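Local coordinates for protein PBP5 (Haemophilus influenzae, PDB 3A3J) that removes C-terminal D-alanine residues from the peptides of cell-wall precursors, acting as a serine-type D-alanyl-D-alanine carboxypeptidase of the penicillin-binding protein class, at residues A[119-122]-A[123-127]; A[42-45]-A[46-50]; A[152-155]-A[156-159]; A[87-90]-A[91-95]. One frame throughout, in Å; residues are numbered along the deposited sequence.

In the fold
All four contacts lie within one helix each, about two turns long, with backbone bonds from residue i+4 back to i, and differ in where their side chains end up. Contact 2, in helix 38-51, is fully buried and mostly apolar. It touches contact 1 through T42, Y44, V45 and V48, and contact 4 through S43, V46 and L50. Contacts 1 and 4 are partly buried: 119-127 turns a polar side with E120 and K124 outward, while 87-95 starts its helix with a serine cap and carries a water-bridged charged pair. Contact 3, nearest the chain centre, touches none of the others; it packs on the antiparallel sheet on one side and on helix 38-51 with the M154-I157 pair.

Contact 1: residues A[119-122]-A[123-127]; sequences VETM and NKYVQ
The Y125 ring runs alongside T121, whose methyl CG2 reaches Y125 CE2 at 3.7 Å. One face of the ring carries K124 CE, 3.7 Å above the plane and displaced toward the rim; the lysine gets there by a bend at chi3 (67°) in an otherwise extended chain. At T121 the methyl, not the hydroxyl, is the branch that meets the tyrosine: chi1 of -64° sets OG1 opposite the carbonyl carbon and leaves CG2 facing along the helix toward Y125. The other flat groups are the E120 carboxylate and the N123 amide. Their planes stand 60° apart and OE1 stays 4.0 Å from ND2, which is hydrogen-bonded to F136 O instead. The helix backbone is held by Y125 N bonding to T121 O at 3.1 Å and K124 N to E120 O at 2.7 Å. T121 and Y125 form an i to i+4 pair on the side of helix 115-128 that packs against helix 38-51, the helix beginning at the SxxK motif: T121 touches V45, M122 sits on T38 and T42, and Y125 packs on V48 and meets Y44 edge-to-face. On another side, N123 and V126 meet the loop holding T134, N135 and F136.

Contact 2: residues A[42-45]-A[46-50]; sequences TSYV and VGVAL
T42 O, S43 O, Y44 O and V45 O take the N-H groups of V46, G47, V48 and A49 in turn, a regular alpha-helical run through the middle of helix 38-51. The bond from V48 N to Y44 O is notably straight, 2.8 Å long with an N-H...O angle of 175°, and G47 N to S43 O is shorter at 2.7 Å but more bent. Among the side chains, Y44 and V48 make the main contact. Methyl CG2 of V48 stands over one face of the tyrosine ring, 3.9 Å from the centroid, in a CH-pi contact; it comes nearest the rim at CE2, 3.4 Å away. The valine can do this because chi1 of 178° puts CG1 opposite its backbone N and turns CG2 back toward the preceding turn, where it also lies 3.4 Å from Y44 O. V46 behaves alike, with its CG2 3.3 Å from T42 O. The polar ends look outside the turn: Y44 OH is hydrogen-bonded to D164 OD2, T42 OG1 to P139 O and S43 OG to K39 O, so these buried hydroxyls all have partners. F129 adds an edge-to-face contact to the Y44 ring. S43 thus binds the backbone of K39, probably the proton acceptor, one turn earlier on the same helix. This is the central helix of the serine beta-lactamase/penicillin-binding protein fold, with the SxxK motif at its start; S36, the likely acyl-ester nucleophile, comes just before it.

Contact 3: residues A[152-155]-A[156-159]; sequences RDMA and IIGA
R152 lies alongside I156, the two side chains pointing the same way, at the start of a helix (151-164) laid against the five-stranded antiparallel sheet of the serine beta-lactamase/penicillin-binding protein fold. The aliphatic part of the arginine does the touching: CD is 4.0 Å from I156 CD1, while NE, further out, forms a salt bridge with D29. R152 O accepts I156 N at 2.9 Å, and the isoleucine's CG1 also closes on that oxygen. Next, D153 spends its carboxylate outside the helix: OD2 is hydrogen-bonded to T134 OG1 and to N133 N, two partners that should help to fix the group and balance its charge. Its backbone N bonds to S150 OG, and its carbonyl O receives I157 N at 2.7 Å. M154 bends at chi2 (-68°), which brings its sulfur and methyl beside I157: SD lies 3.9 Å and CE 3.8 Å from I157 CD1. Both residues also pack on M40 of helix 38-51, and M154 reaches M230 of strand 224-232 as well. A155 closes the segment on the sheet side, where it meets V13 and V228; A159, one turn on, meets M15 and I226. The small alanines form the face of the helix that meets strands 11-16 and 224-232. Between the two alanines, A159 N donates to A155 O at 2.9 Å, with an N-H...O angle of 156°.

Contact 4: residues A[87-90]-A[91-95]; sequences SVAD and LNRGV
D90 and R93 are joined by a water, and their torsions set up the bridge. D90 chi1 of -78° swings the carboxylate beside its own backbone N, while R93 leaves with CG opposite its N and then bends at chi2 and chi3, folding the guanidinium back toward the preceding turn. Water 1 lies in the guanidinium plane at its edge; it accepts from R93 NH2 at 2.8 Å and donates to D90 OD1 at 2.7 Å. The charged groups themselves do not touch, and NH1 of R93 makes a salt bridge with E174. A89 CB lies near the same guanidinium, 4.3 Å from NH2. At the helix start, S87 is the N-cap: its OG takes D90 N at 3.0 Å in a nearly straight bond, and its carbonyl O receives L91 N at 2.9 Å. R93 N returns to A89 O at 2.9 Å. Helix 88-98, which leads to the likely active-site S99, is packed on several sides: L91 and V95 pack on L107 of helix 101-112, N92 on V46 and L50 and V95 on S43 of helix 38-51, and D90 and R93 meet F177 of strand 176-179.

Contact 1: residues A[119-122]-A[123-127]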
# COMPACT_ATOMS: atom_id res chain seq x y z
N VAL A 119 6.49 -18.54 -1.23
CA VAL A 119 5.56 -18.10 -0.25
C VAL A 119 6.35 -17.48 0.93
O VAL A 119 5.84 -16.62 1.67
CB VAL A 119 4.69 -19.28 0.26
CG1 VAL A 119 3.97 -18.86 1.44
CG2 VAL A 119 3.64 -19.77 -0.79
N GLU A 120 7.59 -17.96 1.12
CA GLU A 120 8.37 -17.59 2.27
C GLU A 120 8.90 -16.18 2.06
O GLU A 120 9.04 -15.42 3.02
CB GLU A 120 9.48 -18.62 2.49
CG GLU A 120 9.87 -18.71 3.89
CD GLU A 120 8.65 -18.72 4.83
OE1 GLU A 120 7.66 -19.47 4.62
OE2 GLU A 120 8.72 -17.99 5.83
N THR A 121 9.23 -15.84 0.80
CA THR A 121 9.52 -14.47 0.43
C THR A 121 8.33 -13.51 0.67
O THR A 121 8.54 -12.34 1.05
CB THR A 121 9.94 -14.42 -1.01
OG1 THR A 121 11.15 -15.15 -1.13
CG2 THR A 121 10.28 -12.98 -1.46
N MET A 122 7.12 -14.01 0.47
CA MET A 122 5.92 -13.25 0.69
C MET A 122 5.93 -12.93 2.15
O MET A 122 5.61 -11.80 2.55
CB MET A 122 4.62 -14.07 0.36
CG MET A 122 4.38 -14.31 -1.16
SD MET A 122 2.99 -15.46 -1.34
CE MET A 122 1.56 -14.31 -1.30
N ASN A 123 6.29 -13.93 2.96
CA ASN A 123 6.23 -13.75 4.42
C ASN A 123 7.43 -12.94 4.90
O ASN A 123 7.33 -12.26 5.85
CB ASN A 123 6.07 -15.03 5.20
CG ASN A 123 4.68 -15.64 5.03
OD1 ASN A 123 3.70 -14.91 4.95
ND2 ASN A 123 4.59 -16.98 4.99
N LYS A 124 8.53 -12.99 4.16
CA LYS A 124 9.64 -12.10 4.43
C LYS A 124 9.03 -10.69 4.45
O LYS A 124 9.22 -9.96 5.41
CB LYS A 124 10.76 -12.20 3.37
CG LYS A 124 11.99 -11.28 3.65
CD LYS A 124 13.04 -11.18 2.51
CE LYS A 124 12.57 -10.51 1.28
NZ LYS A 124 13.57 -10.64 0.14
N TYR A 125 8.31 -10.31 3.37
CA TYR A 125 7.88 -8.91 3.20
C TYR A 125 6.82 -8.54 4.23
O TYR A 125 6.66 -7.40 4.59
CB TYR A 125 7.40 -8.68 1.79
CG TYR A 125 8.52 -8.59 0.78
CD1 TYR A 125 9.56 -7.67 0.93
CD2 TYR A 125 8.55 -9.44 -0.29
CE1 TYR A 125 10.55 -7.57 0.00
CE2 TYR A 125 9.57 -9.36 -1.20
CZ TYR A 125 10.56 -8.45 -1.04
OH TYR A 125 11.54 -8.37 -2.01
N VAL A 126 6.11 -9.53 4.69
CA VAL A 126 5.13 -9.34 5.74
C VAL A 126 5.87 -8.74 6.97
O VAL A 126 5.34 -7.83 7.66
CB VAL A 126 4.38 -10.67 6.10
CG1 VAL A 126 3.59 -10.55 7.41
CG2 VAL A 126 3.40 -11.13 4.97
N GLN A 127 7.08 -9.28 7.25
CA GLN A 127 7.91 -8.87 8.43
C GLN A 127 8.49 -7.55 8.12
O GLN A 127 8.53 -6.62 8.95
CB GLN A 127 9.10 -9.85 8.62
CG GLN A 127 8.64 -11.20 9.01
CD GLN A 127 7.70 -11.00 10.15
OE1 GLN A 127 7.89 -10.08 10.92
NE2 GLN A 127 6.68 -11.86 10.29

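Contact 2: residues A[42-45]-A[46-50]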
# COMPACT_ATOMS: atom_id res chain seq x y z
N THR A 42 1.92 -11.31 -3.78
CA THR A 42 2.59 -12.02 -4.92
C THR A 42 3.16 -11.08 -5.96
O THR A 42 4.30 -11.23 -6.42
CB THR A 42 1.61 -13.04 -5.63
OG1 THR A 42 1.14 -14.00 -4.67
CG2 THR A 42 2.33 -13.75 -6.78
N SER A 43 2.35 -10.10 -6.39
CA SER A 43 2.87 -9.09 -7.36
C SER A 43 3.94 -8.18 -6.75
O SER A 43 4.80 -7.67 -7.47
CB SER A 43 1.68 -8.21 -7.81
OG SER A 43 0.55 -9.13 -8.02
N TYR A 44 3.84 -7.91 -5.46
CA TYR A 44 4.92 -7.18 -4.76
C TYR A 44 6.28 -7.94 -4.94
O TYR A 44 7.24 -7.41 -5.55
CB TYR A 44 4.59 -6.93 -3.27
CG TYR A 44 5.64 -5.98 -2.65
CD1 TYR A 44 5.49 -4.59 -2.75
CD2 TYR A 44 6.83 -6.48 -2.11
CE1 TYR A 44 6.48 -3.69 -2.24
CE2 TYR A 44 7.83 -5.61 -1.58
CZ TYR A 44 7.62 -4.22 -1.63
OH TYR A 44 8.56 -3.34 -1.15
N VAL A 45 6.30 -9.23 -4.55
CA VAL A 45 7.54 -10.11 -4.80
C VAL A 45 8.00 -10.03 -6.25
O VAL A 45 9.13 -9.67 -6.51
CB VAL A 45 7.25 -11.55 -4.37
CG1 VAL A 45 8.47 -12.49 -4.53
CG2 VAL A 45 6.83 -11.54 -2.94
N VAL A 46 7.08 -10.27 -7.20
CA VAL A 46 7.42 -10.22 -8.64
C VAL A 46 7.95 -8.84 -8.99
O VAL A 46 8.95 -8.68 -9.71
CB VAL A 46 6.17 -10.56 -9.59
CG1 VAL A 46 6.57 -10.43 -11.06
CG2 VAL A 46 5.62 -11.97 -9.37
N GLY A 47 7.28 -7.80 -8.51
CA GLY A 47 7.72 -6.46 -8.91
C GLY A 47 9.08 -6.08 -8.34
O GLY A 47 9.92 -5.51 -9.03
N VAL A 48 9.33 -6.43 -7.10
CA VAL A 48 10.71 -6.23 -6.57
C VAL A 48 11.78 -7.06 -7.31
O VAL A 48 12.88 -6.56 -7.64
CB VAL A 48 10.77 -6.50 -5.09
CG1 VAL A 48 12.27 -6.32 -4.58
CG2 VAL A 48 9.80 -5.56 -4.35
N ALA A 49 11.45 -8.31 -7.64
CA ALA A 49 12.39 -9.12 -8.38
C ALA A 49 12.72 -8.50 -9.75
O ALA A 49 13.89 -8.51 -10.15
CB ALA A 49 11.87 -10.53 -8.53
N LEU A 50 11.71 -7.96 -10.45
CA LEU A 50 11.93 -7.22 -11.70
C LEU A 50 12.74 -5.94 -11.47
O LEU A 50 13.55 -5.56 -12.28
CB LEU A 50 10.60 -6.76 -12.34
CG LEU A 50 9.79 -7.89 -12.96
CD1 LEU A 50 8.29 -7.56 -13.18
CD2 LEU A 50 10.50 -8.32 -14.27

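Contact 3: residues A[152-155]-A[156-159]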
# COMPACT_ATOMS: atom_id res chain seq x y z
N ARG A 152 -6.17 -3.23 7.61
CA ARG A 152 -5.02 -2.29 7.76
C ARG A 152 -3.77 -2.86 7.10
O ARG A 152 -3.00 -2.14 6.46
CB ARG A 152 -4.72 -2.03 9.28
CG ARG A 152 -3.64 -0.90 9.48
CD ARG A 152 -2.83 -1.06 10.74
NE ARG A 152 -3.72 -1.14 11.89
CZ ARG A 152 -4.08 -0.05 12.57
NH1 ARG A 152 -4.88 -0.14 13.62
NH2 ARG A 152 -3.61 1.15 12.16
N ASP A 153 -3.53 -4.16 7.27
CA ASP A 153 -2.32 -4.81 6.65
C ASP A 153 -2.42 -4.75 5.13
O ASP A 153 -1.43 -4.40 4.38
CB ASP A 153 -2.19 -6.25 7.14
CG ASP A 153 -1.63 -6.33 8.58
OD1 ASP A 153 -1.39 -5.23 9.17
OD2 ASP A 153 -1.45 -7.47 9.10
N MET A 154 -3.64 -4.96 4.65
CA MET A 154 -3.82 -4.82 3.14
C MET A 154 -3.69 -3.37 2.70
O MET A 154 -3.21 -3.08 1.61
CB MET A 154 -5.18 -5.48 2.70
CG MET A 154 -5.06 -7.06 2.64
SD MET A 154 -3.96 -7.34 1.30
CE MET A 154 -3.56 -9.02 1.62
N ALA A 155 -4.11 -2.41 3.53
CA ALA A 155 -3.82 -1.00 3.14
C ALA A 155 -2.32 -0.78 3.10
O ALA A 155 -1.77 -0.11 2.20
CB ALA A 155 -4.53 0.04 4.12
N ILE A 156 -1.63 -1.33 4.09
CA ILE A 156 -0.14 -1.13 4.14
C ILE A 156 0.52 -1.77 2.94
O ILE A 156 1.36 -1.15 2.23
CB ILE A 156 0.45 -1.62 5.52
CG1 ILE A 156 -0.04 -0.72 6.66
CG2 ILE A 156 2.00 -1.62 5.45
CD1 ILE A 156 0.06 -1.32 8.03
N ILE A 157 0.04 -2.96 2.58
CA ILE A 157 0.62 -3.68 1.38
C ILE A 157 0.35 -2.90 0.14
O ILE A 157 1.23 -2.70 -0.71
CB ILE A 157 0.06 -5.19 1.20
CG1 ILE A 157 0.48 -6.04 2.40
CG2 ILE A 157 0.51 -5.75 -0.14
CD1 ILE A 157 -0.29 -7.34 2.68
N GLY A 158 -0.86 -2.38 0.02
CA GLY A 158 -1.15 -1.65 -1.29
C GLY A 158 -0.31 -0.37 -1.29
O GLY A 158 0.20 0.05 -2.33
N ALA A 159 -0.10 0.26 -0.14
CA ALA A 159 0.77 1.53 -0.23
C ALA A 159 2.17 1.25 -0.70
O ALA A 159 2.82 2.05 -1.44
CB ALA A 159 0.80 2.24 1.14

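Contact 4: residues A[87-90]-A[91-95]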
# COMPACT_ATOMS: atom_id res chain seq x y z
N SER A 87 5.78 -15.24 -21.34
CA SER A 87 6.65 -14.23 -20.74
C SER A 87 6.22 -13.81 -19.32
O SER A 87 5.06 -13.89 -18.92
CB SER A 87 6.73 -13.00 -21.62
OG SER A 87 5.46 -12.36 -21.45
N VAL A 88 7.20 -13.39 -18.55
CA VAL A 88 6.96 -12.91 -17.22
C VAL A 88 6.00 -11.69 -17.30
O VAL A 88 5.07 -11.60 -16.51
CB VAL A 88 8.31 -12.52 -16.57
CG1 VAL A 88 8.12 -11.51 -15.47
CG2 VAL A 88 9.05 -13.78 -16.04
N ALA A 89 6.17 -10.82 -18.29
CA ALA A 89 5.19 -9.68 -18.51
C ALA A 89 3.75 -10.21 -18.60
O ALA A 89 2.87 -9.78 -17.86
CB ALA A 89 5.54 -8.94 -19.80
N ASP A 90 3.50 -11.22 -19.44
CA ASP A 90 2.12 -11.74 -19.53
C ASP A 90 1.70 -12.31 -18.25
O ASP A 90 0.55 -12.11 -17.82
CB ASP A 90 1.94 -12.83 -20.62
CG ASP A 90 1.85 -12.22 -22.02
OD1 ASP A 90 1.47 -11.05 -22.06
OD2 ASP A 90 2.14 -12.86 -23.07
N LEU A 91 2.59 -13.06 -17.61
CA LEU A 91 2.16 -13.74 -16.39
C LEU A 91 1.74 -12.74 -15.30
O LEU A 91 0.78 -12.90 -14.64
CB LEU A 91 3.27 -14.68 -15.89
CG LEU A 91 3.61 -15.91 -16.77
CD1 LEU A 91 4.85 -16.56 -16.18
CD2 LEU A 91 2.40 -16.83 -16.65
N ASN A 92 2.58 -11.76 -15.09
CA ASN A 92 2.37 -10.72 -14.09
C ASN A 92 1.10 -9.88 -14.42
O ASN A 92 0.20 -9.72 -13.58
CB ASN A 92 3.62 -9.84 -14.11
CG ASN A 92 3.75 -9.01 -12.85
OD1 ASN A 92 4.25 -7.92 -12.92
ND2 ASN A 92 3.20 -9.49 -11.72
N ARG A 93 0.99 -9.47 -15.68
CA ARG A 93 -0.25 -8.82 -16.13
C ARG A 93 -1.41 -9.73 -15.80
O ARG A 93 -2.41 -9.28 -15.22
CB ARG A 93 -0.14 -8.42 -17.63
CG ARG A 93 -1.35 -7.74 -18.28
CD ARG A 93 -0.96 -6.40 -19.02
NE ARG A 93 0.34 -6.56 -19.60
CZ ARG A 93 1.26 -5.63 -19.66
NH1 ARG A 93 1.06 -4.40 -19.21
NH2 ARG A 93 2.39 -5.97 -20.17
N GLY A 94 -1.29 -11.04 -16.03
CA GLY A 94 -2.43 -11.90 -15.75
C GLY A 94 -2.78 -12.02 -14.28
O GLY A 94 -3.95 -12.18 -13.91
N VAL A 95 -1.76 -12.11 -13.41
CA VAL A 95 -1.99 -12.05 -11.96
C VAL A 95 -2.65 -10.71 -11.57
O VAL A 95 -3.59 -10.68 -10.84
CB VAL A 95 -0.61 -12.09 -11.20
CG1 VAL A 95 -0.83 -11.81 -9.69
CG2 VAL A 95 0.11 -13.45 -11.47
O HOH W 1 1.61 -8.40 -21.36